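Local atomic coordinates of putative PAS/PAC sensor protein (PDB entry 6HMJ), a protein that acts as a blue-light receptor with a flavin mononucleotide chromophore and, consistent with its ANTAR domain, mediates RNA binding and translational regulation. Residues Gly307-Thr312 with Leu330-Asn335; Ser14-Ala19 with Ala105-Ile110; Gln141-Val146 with Gln156-Leu161. All blocks are in the same frame, centred on the assembly; numbering follows the deposited sequence.

Contact 1: residues Gly307-Thr312 with Leu330-Asn335; sequences GDAVTT and LSPVRN. With FMN (flavin mononucleotide), chain E.
Val-310 and Leu-330 form an antiparallel hydrogen-bonded pair near the open end of the hairpin of strands 310-317 and 323-334, next to the bound flavin. The bond from Leu-330 N to Val-310 O is 2.7 Å long and almost straight, at 172°. Its return, Val-310 N to Leu-330 O, measures 3.2 Å and is more bent, at 150°. The same Leu-330 O also receives a CA-H contact from Ala-309 CA.

The two side chains lie alongside each other and point the same way, Val-310 CG2 meeting Leu-330 CD1 at 3.9 Å. In Leu-330, chi1 (-73°) puts CG beside the backbone N. Its branches have separate partners: CD1 meets the valine, and CD2 meets the dimethylbenzene ring of FMN, 3.3 Å from C8. Ile-300 and Ile-304 of helix 294-305 also touch this leucine.

Farther out, Gly-307 ends that helix with a Schellman motif, and its carbonyl oxygen is turned to strand 323-334. Pro-332 CG lies 3.4 Å from Gly-307 O, and Pro-332 CD packs on Ala-309 CB. The extended chain of Arg-334 carries NH2 to 3.0 Å from the same Gly-307 O. Ser-331 OG, meanwhile, is hydrogen-bonded to Asp-244 of the second subunit. An antiparallel PAS sheet whose inner face supplies an aliphatic side chain to the isoalloxazine is characteristic of the light-oxygen-voltage (LOV) chromophore pocket.

Contact 2: residues Ser14-Ala19 with Ala105-Ile110; sequences SFVLDA and AVTGVI
Phe-15 lies across Gly-108, its partner in an antiparallel hydrogen-bonded pair, and illustrates how an aromatic ring can cover a neighbour that has no side chain. CB leaves strand 11-18 on the face shared with Leu-17 and Val-106. From there CG turns into the position between the backbone N and the carbonyl carbon (chi1 65°), which lays the ring over the adjacent strand. Along one flank, CD1 and CE1 pass Gly-108 N, CE1 at 3.8 Å. At the tip, CZ lies 3.8 Å from Gly-108 CA, which stands over one ring face, 14° off the normal, in a CH-pi contact. On the other flank the ring edge at CE2 meets Ile-110 CD1 at 4.1 Å.

Below the ring, Phe-15 N bonds to Gly-108 O at 2.9 Å and Gly-108 N returns the bond to Phe-15 O at 2.8 Å. Leu-17 and Val-106 repeat the exchange, while Val-16 CG1 meets Ala-105 CB on the reverse face.

Phe-24, Trp-60 and Leu-30 also press on the ring, and replacing it with an alanine's methyl would probably cost Gly-108 CA its CH-pi partner and Ile-110 CD1 its contact, and open a gap beneath helix 54-70. A ring over a cross-strand glycine is the arrangement known as aromatic rescue of glycine; here it joins the first and last strands, central neighbours in the 2-1-5-4-3 sheet of a PAS fold.

Contact 3: residues Gln141-Val146 with Gln156-Leu161; sequences QAKGIV and QAFALL
Val-146 and Ala-157 meet where segments 141-146 and 156-161 of two successive helices cross, their local axes 8.5 Å apart at closest and 112° between their directions, and the small alanine shows how a methyl can act as a bump in a shallow hollow. Ala-157 CB fits between Lys-143 O, 3.5 Å away, and Val-146 CG1, at 3.6 Å. A turn later, Leu-161 provides the larger bump. Its CD1 settles against the backbone of helix 114-149, 3.7 Å from Lys-143 N, and also touches Ala-142 CB. The side chains of Leu-161 and Val-146 run past each other in opposite directions, CD2 meeting CG2. Val-146 is thus wedged between residues of helix 154-167: CG1, anti to the backbone N (chi1 167°), faces Ala-157 and Leu-160, and CG2 faces Leu-161. At the margin, the aliphatic part of Lys-143 bends at chi3 (-57°) and brings CE to 3.8 Å from Phe-158 CD1. No hydrogen bond joins the two segments.

Within the ANTAR domain, helix 172-185 packs beside this crossing, with Met-179 on Ala-142 and Leu-172 on both Phe-158 and Leu-161. Helix 351-372 meets Leu-160 through Gln-359 and Leu-363, while Met-147 of the second subunit packs on Ile-145.

In the fold
From the N terminus, contact 2 comes first: strand 11-18 pairs with strand 105-112, closing a loop of 85 residues that spans the amino-terminal PAS fold. The chain then runs directly into helix 114-149, near whose far end contact 3 closes a short connection within the ANTAR domain, with nine residues between the segments. Contact 1 follows, closing a hairpin of the flavin-binding PAS domain. The three lie in series; none nests or crosses. Contacts 1 and 2 sit on opposite sides of the chain's centre, their centres 106 Å apart, whereas the centre of contact 3 lies about 6 Å from the centre of the chain. Each also touches the second subunit, which thus meets the chain at all three.

Contact 1: residues Gly307-Thr312 with Leu330-Asn335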
loop_
_atom_site.group_PDB
_atom_site.type_symbol
_atom_site.label_atom_id
_atom_site.label_comp_id
_atom_site.label_asym_id
_atom_site.label_seq_id
_atom_site.Cartn_x
_atom_site.Cartn_y
_atom_site.Cartn_z
ATOM N N GLY A 307 47.405 14.371 5.578
ATOM C CA GLY A 307 46.828 15.324 6.504
ATOM C C GLY A 307 45.606 16.029 5.966
ATOM O O GLY A 307 45.307 17.151 6.386
ATOM N N ASP A 308 44.889 15.399 5.041
ATOM C CA ASP A 308 43.702 15.990 4.450
ATOM C C ASP A 308 42.477 15.754 5.331
ATOM O O ASP A 308 42.413 14.808 6.118
ATOM C CB ASP A 308 43.451 15.411 3.057
ATOM C CG ASP A 308 44.574 15.712 2.087
ATOM O OD1 ASP A 308 45.331 16.676 2.330
ATOM O OD2 ASP A 308 44.696 14.987 1.079
ATOM N N ALA A 309 41.495 16.636 5.180
ATOM C CA ALA A 309 40.170 16.447 5.757
ATOM C C ALA A 309 39.270 15.856 4.678
ATOM O O ALA A 309 39.148 16.426 3.588
ATOM C CB ALA A 309 39.600 17.766 6.274
ATOM N N VAL A 310 38.653 14.711 4.974
ATOM C CA VAL A 310 37.834 14.004 4.001
ATOM C C VAL A 310 36.611 13.420 4.692
ATOM O O VAL A 310 36.604 13.176 5.899
ATOM C CB VAL A 310 38.612 12.869 3.292
ATOM C CG1 VAL A 310 39.843 13.417 2.594
ATOM C CG2 VAL A 310 38.992 11.777 4.289
ATOM N N THR A 311 35.570 13.199 3.896
ATOM C CA THR A 311 34.388 12.463 4.321
ATOM C C THR A 311 34.324 11.172 3.519
ATOM O O THR A 311 34.499 11.188 2.297
ATOM C CB THR A 311 33.115 13.283 4.113
ATOM O OG1 THR A 311 33.194 14.495 4.873
ATOM C CG2 THR A 311 31.893 12.487 4.558
ATOM N N THR A 312 34.079 10.060 4.205
ATOM C CA THR A 312 34.082 8.748 3.577
ATOM C C THR A 312 32.764 8.044 3.854
ATOM O O THR A 312 32.307 8.004 4.999
ATOM C CB THR A 312 35.248 7.895 4.086
ATOM O OG1 THR A 312 36.472 8.370 3.510
ATOM C CG2 THR A 312 35.054 6.426 3.725
ATOM N N LEU A 330 36.778 12.642 8.585
ATOM C CA LEU A 330 38.114 12.561 9.160
ATOM C C LEU A 330 38.691 13.968 9.221
ATOM O O LEU A 330 38.864 14.616 8.182
ATOM C CB LEU A 330 39.020 11.644 8.339
ATOM C CG LEU A 330 38.754 10.142 8.447
ATOM C CD1 LEU A 330 39.544 9.396 7.388
ATOM C CD2 LEU A 330 39.092 9.616 9.828
ATOM N N SER A 331 38.987 14.433 10.432
ATOM C CA SER A 331 39.489 15.783 10.646
ATOM C C SER A 331 40.878 15.710 11.263
ATOM O O SER A 331 41.036 15.114 12.343
ATOM C CB SER A 331 38.537 16.565 11.555
ATOM O OG SER A 331 38.806 17.954 11.490
ATOM N N PRO A 332 41.911 16.262 10.629
ATOM C CA PRO A 332 43.254 16.185 11.212
ATOM C C PRO A 332 43.459 17.224 12.302
ATOM O O PRO A 332 42.927 18.335 12.248
ATOM C CB PRO A 332 44.173 16.454 10.012
ATOM C CG PRO A 332 43.361 17.324 9.121
ATOM C CD PRO A 332 41.932 16.863 9.282
ATOM N N VAL A 333 44.258 16.845 13.295
ATOM C CA VAL A 333 44.602 17.715 14.416
ATOM C C VAL A 333 46.108 17.930 14.374
ATOM O O VAL A 333 46.877 16.963 14.435
ATOM C CB VAL A 333 44.170 17.115 15.763
ATOM C CG1 VAL A 333 44.508 18.065 16.897
ATOM C CG2 VAL A 333 42.684 16.780 15.749
ATOM N N ARG A 334 46.530 19.186 14.285
ATOM C CA ARG A 334 47.939 19.525 14.151
ATOM C C ARG A 334 48.408 20.181 15.442
ATOM O O ARG A 334 47.692 20.999 16.028
ATOM C CB ARG A 334 48.150 20.472 12.968
ATOM C CG ARG A 334 47.577 19.931 11.663
ATOM C CD ARG A 334 47.861 20.824 10.461
ATOM N NE ARG A 334 47.321 20.241 9.231
ATOM C CZ ARG A 334 48.010 19.537 8.336
ATOM N NH1 ARG A 334 49.307 19.307 8.497
ATOM N NH2 ARG A 334 47.386 19.063 7.264
ATOM N N ASN A 335 49.609 19.823 15.888
ATOM C CA ASN A 335 50.138 20.357 17.135
ATOM C C ASN A 335 50.689 21.762 16.890
ATOM O O ASN A 335 50.468 22.368 15.837
ATOM C CB ASN A 335 51.189 19.411 17.718
ATOM C CG ASN A 335 52.398 19.246 16.817
ATOM O OD1 ASN A 335 52.549 19.951 15.819
ATOM N ND2 ASN A 335 53.273 18.310 17.172
HETATM N N1 FMN E . 37.308 2.966 8.626
HETATM C C2 FMN E . 36.092 2.379 8.623
HETATM O O2 FMN E . 35.848 1.495 7.774
HETATM N N3 FMN E . 35.127 2.708 9.499
HETATM C C4 FMN E . 35.295 3.642 10.439
HETATM O O4 FMN E . 34.375 3.921 11.236
HETATM C C4A FMN E . 36.599 4.333 10.514
HETATM N N5 FMN E . 36.852 5.284 11.433
HETATM C C5A FMN E . 38.057 5.898 11.472
HETATM C C6 FMN E . 38.280 6.879 12.432
HETATM C C7 FMN E . 39.505 7.525 12.503
HETATM C C7M FMN E . 39.727 8.582 13.553
HETATM C C8 FMN E . 40.581 7.171 11.539
HETATM C C8M FMN E . 41.924 7.850 11.575
HETATM C C9 FMN E . 40.359 6.197 10.577
HETATM C C9A FMN E . 39.135 5.538 10.501
HETATM N N10 FMN E . 38.879 4.535 9.530
HETATM C C10 FMN E . 37.616 3.927 9.521
HETATM C "C1'" FMN E . 39.853 4.109 8.519
HETATM C "C2'" FMN E . 40.609 2.881 8.986
HETATM O "O2'" FMN E . 40.841 2.931 10.395
HETATM C "C3'" FMN E . 41.936 2.813 8.254
HETATM O "O3'" FMN E . 42.682 4.008 8.533
HETATM C "C4'" FMN E . 41.786 2.691 6.746
HETATM O "O4'" FMN E . 41.018 1.533 6.417
HETATM C "C5'" FMN E . 43.195 2.633 6.176
HETATM O "O5'" FMN E . 43.356 1.558 5.262
HETATM P P FMN E . 44.107 0.224 5.746
HETATM O O1P FMN E . 44.043 -0.643 4.515
HETATM O O2P FMN E . 45.490 0.705 6.118
HETATM O O3P FMN E . 43.324 -0.258 6.943
#

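Contact 2: residues Ser14-Ala19 with Ala105-Ile110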
loop_
_atom_site.group_PDB
_atom_site.type_symbol
_atom_site.label_atom_id
_atom_site.label_comp_id
_atom_site.label_asym_id
_atom_site.label_seq_id
_atom_site.Cartn_x
_atom_site.Cartn_y
_atom_site.Cartn_z
ATOM N N SER A 14 -46.700 -18.518 -25.928
ATOM C CA SER A 14 -47.079 -19.913 -26.084
ATOM C C SER A 14 -48.159 -20.052 -27.146
ATOM O O SER A 14 -48.857 -19.094 -27.485
ATOM C CB SER A 14 -47.586 -20.498 -24.757
ATOM O OG SER A 14 -48.672 -19.738 -24.251
ATOM N N PHE A 15 -48.280 -21.269 -27.672
ATOM C CA PHE A 15 -49.386 -21.607 -28.555
ATOM C C PHE A 15 -49.744 -23.073 -28.361
ATOM O O PHE A 15 -48.952 -23.867 -27.846
ATOM C CB PHE A 15 -49.061 -21.330 -30.033
ATOM C CG PHE A 15 -47.957 -22.190 -30.602
ATOM C CD1 PHE A 15 -48.167 -23.536 -30.876
ATOM C CD2 PHE A 15 -46.721 -21.642 -30.905
ATOM C CE1 PHE A 15 -47.162 -24.319 -31.407
ATOM C CE2 PHE A 15 -45.713 -22.424 -31.443
ATOM C CZ PHE A 15 -45.936 -23.763 -31.694
ATOM N N VAL A 16 -50.954 -23.420 -28.790
ATOM C CA VAL A 16 -51.416 -24.801 -28.814
ATOM C C VAL A 16 -51.956 -25.080 -30.209
ATOM O O VAL A 16 -52.705 -24.268 -30.766
ATOM C CB VAL A 16 -52.490 -25.079 -27.747
ATOM C CG1 VAL A 16 -52.857 -26.557 -27.737
ATOM C CG2 VAL A 16 -52.002 -24.642 -26.375
ATOM N N LEU A 17 -51.583 -26.225 -30.769
ATOM C CA LEU A 17 -51.928 -26.575 -32.142
ATOM C C LEU A 17 -52.637 -27.919 -32.117
ATOM O O LEU A 17 -52.029 -28.937 -31.771
ATOM C CB LEU A 17 -50.683 -26.626 -33.028
ATOM C CG LEU A 17 -50.919 -26.932 -34.507
ATOM C CD1 LEU A 17 -51.652 -25.785 -35.186
ATOM C CD2 LEU A 17 -49.595 -27.216 -35.199
ATOM N N ASP A 18 -53.916 -27.921 -32.483
ATOM C CA ASP A 18 -54.683 -29.159 -32.532
ATOM C C ASP A 18 -54.227 -30.011 -33.708
ATOM O O ASP A 18 -54.069 -29.516 -34.827
ATOM C CB ASP A 18 -56.177 -28.852 -32.635
ATOM C CG ASP A 18 -56.701 -28.107 -31.422
ATOM O OD1 ASP A 18 -55.930 -27.926 -30.455
ATOM O OD2 ASP A 18 -57.884 -27.707 -31.431
ATOM N N ALA A 19 -54.011 -31.301 -33.447
ATOM C CA ALA A 19 -53.448 -32.187 -34.458
ATOM C C ALA A 19 -54.373 -32.309 -35.663
ATOM O O ALA A 19 -54.004 -31.946 -36.786
ATOM C CB ALA A 19 -53.171 -33.561 -33.845
ATOM N N ALA A 105 -52.623 -32.519 -29.371
ATOM C CA ALA A 105 -52.189 -31.181 -29.749
ATOM C C ALA A 105 -50.738 -31.030 -29.305
ATOM O O ALA A 105 -50.220 -31.838 -28.531
ATOM C CB ALA A 105 -53.078 -30.096 -29.136
ATOM N N VAL A 106 -50.088 -29.983 -29.804
ATOM C CA VAL A 106 -48.717 -29.654 -29.432
ATOM C C VAL A 106 -48.717 -28.279 -28.783
ATOM O O VAL A 106 -49.229 -27.313 -29.361
ATOM C CB VAL A 106 -47.760 -29.685 -30.637
ATOM C CG1 VAL A 106 -46.438 -29.009 -30.287
ATOM C CG2 VAL A 106 -47.502 -31.117 -31.066
ATOM N N THR A 107 -48.137 -28.194 -27.589
ATOM C CA THR A 107 -47.944 -26.922 -26.912
ATOM C C THR A 107 -46.559 -26.393 -27.256
ATOM O O THR A 107 -45.558 -27.097 -27.089
ATOM C CB THR A 107 -48.090 -27.073 -25.398
ATOM O OG1 THR A 107 -49.330 -27.723 -25.089
ATOM C CG2 THR A 107 -48.063 -25.713 -24.722
ATOM N N GLY A 108 -46.511 -25.157 -27.735
ATOM C CA GLY A 108 -45.264 -24.502 -28.078
ATOM C C GLY A 108 -45.001 -23.343 -27.137
ATOM O O GLY A 108 -45.931 -22.683 -26.669
ATOM N N VAL A 109 -43.724 -23.109 -26.852
ATOM C CA VAL A 109 -43.292 -21.983 -26.035
ATOM C C VAL A 109 -42.147 -21.319 -26.784
ATOM O O VAL A 109 -41.069 -21.909 -26.927
ATOM C CB VAL A 109 -42.849 -22.413 -24.629
ATOM C CG1 VAL A 109 -42.356 -21.210 -23.836
ATOM C CG2 VAL A 109 -43.986 -23.112 -23.900
ATOM N N ILE A 110 -42.374 -20.098 -27.257
ATOM C CA ILE A 110 -41.364 -19.331 -27.976
ATOM C C ILE A 110 -40.779 -18.323 -27.000
ATOM O O ILE A 110 -41.503 -17.474 -26.464
ATOM C CB ILE A 110 -41.959 -18.635 -29.209
ATOM C CG1 ILE A 110 -42.682 -19.663 -30.085
ATOM C CG2 ILE A 110 -40.862 -17.925 -29.994
ATOM C CD1 ILE A 110 -43.317 -19.083 -31.325
#

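Contact 3: residues Gln141-Val146 with Gln156-Leu161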
loop_
_atom_site.group_PDB
_atom_site.type_symbol
_atom_site.label_atom_id
_atom_site.label_comp_id
_atom_site.label_asym_id
_atom_site.label_seq_id
_atom_site.Cartn_x
_atom_site.Cartn_y
_atom_site.Cartn_z
ATOM N N GLN A 141 -1.898 1.147 -3.621
ATOM C CA GLN A 141 -1.361 1.087 -2.265
ATOM C C GLN A 141 0.159 0.972 -2.289
ATOM O O GLN A 141 0.860 1.686 -1.563
ATOM C CB GLN A 141 -1.976 -0.089 -1.506
ATOM C CG GLN A 141 -1.513 -0.202 -0.061
ATOM C CD GLN A 141 -2.229 -1.301 0.696
ATOM O OE1 GLN A 141 -3.180 -1.896 0.193
ATOM N NE2 GLN A 141 -1.770 -1.581 1.908
ATOM N N ALA A 142 0.686 0.070 -3.120
ATOM C CA ALA A 142 2.134 -0.078 -3.227
ATOM C C ALA A 142 2.771 1.198 -3.760
ATOM O O ALA A 142 3.857 1.590 -3.317
ATOM C CB ALA A 142 2.481 -1.270 -4.119
ATOM N N LYS A 143 2.116 1.860 -4.722
ATOM C CA LYS A 143 2.640 3.126 -5.218
ATOM C C LYS A 143 2.781 4.128 -4.078
ATOM O O LYS A 143 3.796 4.825 -3.972
ATOM C CB LYS A 143 1.719 3.707 -6.294
ATOM C CG LYS A 143 2.304 4.933 -6.991
ATOM C CD LYS A 143 1.287 5.691 -7.842
ATOM C CE LYS A 143 0.625 4.857 -8.918
ATOM N NZ LYS A 143 -0.301 5.713 -9.721
ATOM N N GLY A 144 1.773 4.200 -3.206
ATOM C CA GLY A 144 1.834 5.126 -2.088
ATOM C C GLY A 144 2.879 4.741 -1.061
ATOM O O GLY A 144 3.562 5.606 -0.505
ATOM N N ILE A 145 3.012 3.442 -0.785
ATOM C CA ILE A 145 4.030 2.979 0.153
ATOM C C ILE A 145 5.413 3.412 -0.318
ATOM O O ILE A 145 6.226 3.919 0.464
ATOM C CB ILE A 145 3.945 1.452 0.325
ATOM C CG1 ILE A 145 2.687 1.081 1.113
ATOM C CG2 ILE A 145 5.187 0.926 1.026
ATOM C CD1 ILE A 145 2.417 -0.410 1.183
ATOM N N VAL A 146 5.702 3.210 -1.605
ATOM C CA VAL A 146 6.999 3.604 -2.146
ATOM C C VAL A 146 7.162 5.119 -2.101
ATOM O O VAL A 146 8.246 5.629 -1.792
ATOM C CB VAL A 146 7.162 3.057 -3.576
ATOM C CG1 VAL A 146 8.353 3.705 -4.264
ATOM C CG2 VAL A 146 7.318 1.540 -3.547
ATOM N N GLN A 156 7.854 8.742 -9.967
ATOM C CA GLN A 156 9.066 8.044 -9.552
ATOM C C GLN A 156 8.726 6.742 -8.838
ATOM O O GLN A 156 9.319 5.692 -9.116
ATOM C CB GLN A 156 9.906 8.950 -8.649
ATOM C CG GLN A 156 10.412 10.205 -9.337
ATOM C CD GLN A 156 11.096 11.162 -8.382
ATOM O OE1 GLN A 156 10.650 11.357 -7.250
ATOM N NE2 GLN A 156 12.184 11.771 -8.837
ATOM N N ALA A 157 7.776 6.794 -7.901
ATOM C CA ALA A 157 7.365 5.587 -7.192
ATOM C C ALA A 157 6.863 4.533 -8.169
ATOM O O ALA A 157 7.223 3.353 -8.071
ATOM C CB ALA A 157 6.284 5.924 -6.167
ATOM N N PHE A 158 6.019 4.943 -9.116
ATOM C CA PHE A 158 5.507 4.009 -10.111
ATOM C C PHE A 158 6.622 3.505 -11.015
ATOM O O PHE A 158 6.642 2.325 -11.386
ATOM C CB PHE A 158 4.407 4.681 -10.933
ATOM C CG PHE A 158 3.674 3.742 -11.840
ATOM C CD1 PHE A 158 2.710 2.885 -11.338
ATOM C CD2 PHE A 158 3.945 3.718 -13.196
ATOM C CE1 PHE A 158 2.035 2.021 -12.169
ATOM C CE2 PHE A 158 3.272 2.855 -14.033
ATOM C CZ PHE A 158 2.315 2.005 -13.520
ATOM N N ALA A 159 7.558 4.381 -11.387
ATOM C CA ALA A 159 8.681 3.950 -12.212
ATOM C C ALA A 159 9.518 2.899 -11.495
ATOM O O ALA A 159 9.948 1.915 -12.109
ATOM C CB ALA A 159 9.541 5.154 -12.597
ATOM N N LEU A 160 9.747 3.080 -10.190
ATOM C CA LEU A 160 10.507 2.096 -9.426
ATOM C C LEU A 160 9.766 0.768 -9.353
ATOM O O LEU A 160 10.388 -0.300 -9.416
ATOM C CB LEU A 160 10.792 2.616 -8.017
ATOM C CG LEU A 160 11.886 3.673 -7.874
ATOM C CD1 LEU A 160 11.962 4.156 -6.437
ATOM C CD2 LEU A 160 13.231 3.131 -8.326
ATOM N N LEU A 161 8.444 0.812 -9.188
ATOM C CA LEU A 161 7.660 -0.417 -9.209
ATOM C C LEU A 161 7.799 -1.127 -10.549
ATOM O O LEU A 161 7.900 -2.359 -10.600
ATOM C CB LEU A 161 6.194 -0.112 -8.910
ATOM C CG LEU A 161 5.844 0.186 -7.452
ATOM C CD1 LEU A 161 4.376 0.558 -7.326
ATOM C CD2 LEU A 161 6.158 -1.003 -6.560
#